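Local coordinates for protein putative alpha-L-fucosidase (Bacteroides thetaiotaomicron, PDB 3EYP) that probably hydrolyses alpha-L-fucosidic bonds as a member of glycoside hydrolase family 29, at residues V206-N211 with K237-G242. Numbering follows the deposited sequence.
Sequences VRWMGN and KGLNEG
R207 and L239 meet at the end of a short helix, and the pair illustrates how an arginine can bind a backbone carbonyl there with two nitrogens. The guanidinium turns one edge to L239 O and grips it side-on: NE lies 2.9 Å from L239 O, and NH2 of R207 reaches the same oxygen at 3.1 Å by a more bent bond (139°). The oxygen sits in the guanidinium plane, whereas NH2 stands above the plane of the carbonyl. From CG to NE the arginine chain is extended (chi2 178°), which carries its flat end to the helix terminus; there the guanidinium also binds W221 O and I250 O, so backbone carbonyls from three places in the chain converge on it. Cut back to an alanine, the side chain would probably leave L239 O, W221 O and I250 O without their arginine donors and open a gap beside G242, whose CA packs 3.4 Å from NH2 of R207.

In the TIM-barrel domain of this family 29 enzyme, residues 206-211 belong to the loop following barrel strand 193-195, and helix 236-240 lies in the excursion before strand 253-257. The W208 ring, near a bound glycerol, is covered on one face by the backbone N of G210 and N211, while L239 CD1 approaches its CE3 obliquely at 4.3 Å. L239 CB also packs 3.5 Å from W208 O, a buried carbonyl with no polar partner in the model.

One residue further along the helix, the trans chi1 of N240 (-173°) swings its amide toward M209, where ND2 donates to M209 O at 2.9 Å, nearly head-on to the carbonyl. The same ND2 also bonds to E215 O, which N211 ND2 shares, while N211 OD1 accepts from A213 N.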
# COMPACT_ATOMS: atom_id res chain seq x y z
N VAL A 206 -7.54 -5.80 -3.72
CA VAL A 206 -6.82 -5.61 -2.44
C VAL A 206 -7.79 -5.33 -1.32
O VAL A 206 -8.91 -4.82 -1.54
CB VAL A 206 -5.71 -4.55 -2.57
CG1 VAL A 206 -4.77 -4.91 -3.78
CG2 VAL A 206 -6.28 -3.10 -2.75
N ARG A 207 -7.36 -5.67 -0.12
CA ARG A 207 -8.19 -5.52 1.06
C ARG A 207 -7.68 -4.51 2.06
O ARG A 207 -6.50 -4.16 2.09
CB ARG A 207 -8.28 -6.89 1.80
CG ARG A 207 -6.94 -7.39 2.42
CD ARG A 207 -7.10 -8.75 3.19
NE ARG A 207 -6.03 -8.97 4.17
CZ ARG A 207 -5.00 -9.81 4.02
NH1 ARG A 207 -4.80 -10.42 2.86
NH2 ARG A 207 -4.09 -9.94 4.98
N TRP A 208 -8.58 -4.14 2.95
CA TRP A 208 -8.20 -3.47 4.20
C TRP A 208 -7.55 -4.42 5.22
O TRP A 208 -7.72 -5.62 5.19
CB TRP A 208 -9.41 -2.78 4.85
CG TRP A 208 -9.05 -1.80 5.89
CD1 TRP A 208 -8.03 -0.89 5.86
CD2 TRP A 208 -9.74 -1.59 7.12
NE1 TRP A 208 -8.05 -0.14 7.02
CE2 TRP A 208 -9.09 -0.55 7.80
CE3 TRP A 208 -10.86 -2.20 7.72
CZ2 TRP A 208 -9.54 -0.08 9.05
CZ3 TRP A 208 -11.30 -1.74 8.94
CH2 TRP A 208 -10.65 -0.70 9.59
N MET A 209 -6.81 -3.83 6.16
CA MET A 209 -6.07 -4.63 7.11
C MET A 209 -6.45 -4.36 8.55
O MET A 209 -5.71 -4.64 9.45
CB MET A 209 -4.56 -4.49 6.94
CG MET A 209 -4.15 -3.19 6.41
SD MET A 209 -4.50 -1.74 7.39
CE MET A 209 -3.26 -1.92 8.64
N GLY A 210 -7.58 -3.72 8.72
CA GLY A 210 -8.26 -3.57 9.98
C GLY A 210 -7.91 -2.46 10.96
O GLY A 210 -8.56 -2.35 11.99
N ASN A 211 -6.88 -1.68 10.68
CA ASN A 211 -6.59 -0.43 11.43
C ASN A 211 -6.06 0.71 10.56
O ASN A 211 -5.75 0.52 9.39
CB ASN A 211 -5.66 -0.67 12.62
CG ASN A 211 -4.24 -1.01 12.19
OD1 ASN A 211 -3.51 -0.15 11.73
ND2 ASN A 211 -3.84 -2.32 12.33
N LYS A 237 -8.39 -10.18 12.71
CA LYS A 237 -7.20 -10.99 12.45
C LYS A 237 -7.16 -11.43 11.01
O LYS A 237 -6.15 -11.35 10.34
CB LYS A 237 -7.14 -12.19 13.36
CG LYS A 237 -5.95 -13.05 13.10
CD LYS A 237 -6.11 -14.40 13.81
CE LYS A 237 -5.34 -14.47 15.08
NZ LYS A 237 -5.29 -15.94 15.51
N GLY A 238 -8.30 -11.86 10.52
CA GLY A 238 -8.46 -12.28 9.13
C GLY A 238 -8.05 -11.20 8.14
O GLY A 238 -7.59 -11.48 7.03
N LEU A 239 -8.24 -9.95 8.54
CA LEU A 239 -7.88 -8.85 7.67
C LEU A 239 -6.45 -8.45 7.89
O LEU A 239 -5.72 -8.19 6.96
CB LEU A 239 -8.82 -7.65 7.88
CG LEU A 239 -10.28 -7.75 7.41
CD1 LEU A 239 -11.03 -6.45 7.70
CD2 LEU A 239 -10.34 -8.05 5.93
N ASN A 240 -6.07 -8.35 9.15
CA ASN A 240 -4.77 -7.80 9.52
C ASN A 240 -3.61 -8.81 9.22
O ASN A 240 -2.54 -8.43 8.80
CB ASN A 240 -4.77 -7.38 11.00
CG ASN A 240 -3.53 -6.66 11.43
OD1 ASN A 240 -2.73 -7.22 12.21
ND2 ASN A 240 -3.36 -5.37 10.97
N GLU A 241 -3.86 -10.07 9.51
CA GLU A 241 -2.89 -11.18 9.30
C GLU A 241 -3.12 -11.99 8.06
O GLU A 241 -2.22 -12.64 7.53
CB GLU A 241 -2.84 -12.09 10.53
CG GLU A 241 -2.26 -11.31 11.73
CD GLU A 241 -2.07 -12.10 13.03
OE1 GLU A 241 -2.12 -13.34 12.98
OE2 GLU A 241 -1.87 -11.43 14.08
N GLY A 242 -4.37 -12.05 7.68
CA GLY A 242 -4.79 -12.85 6.60
C GLY A 242 -4.76 -14.29 7.10
O GLY A 242 -4.69 -14.53 8.29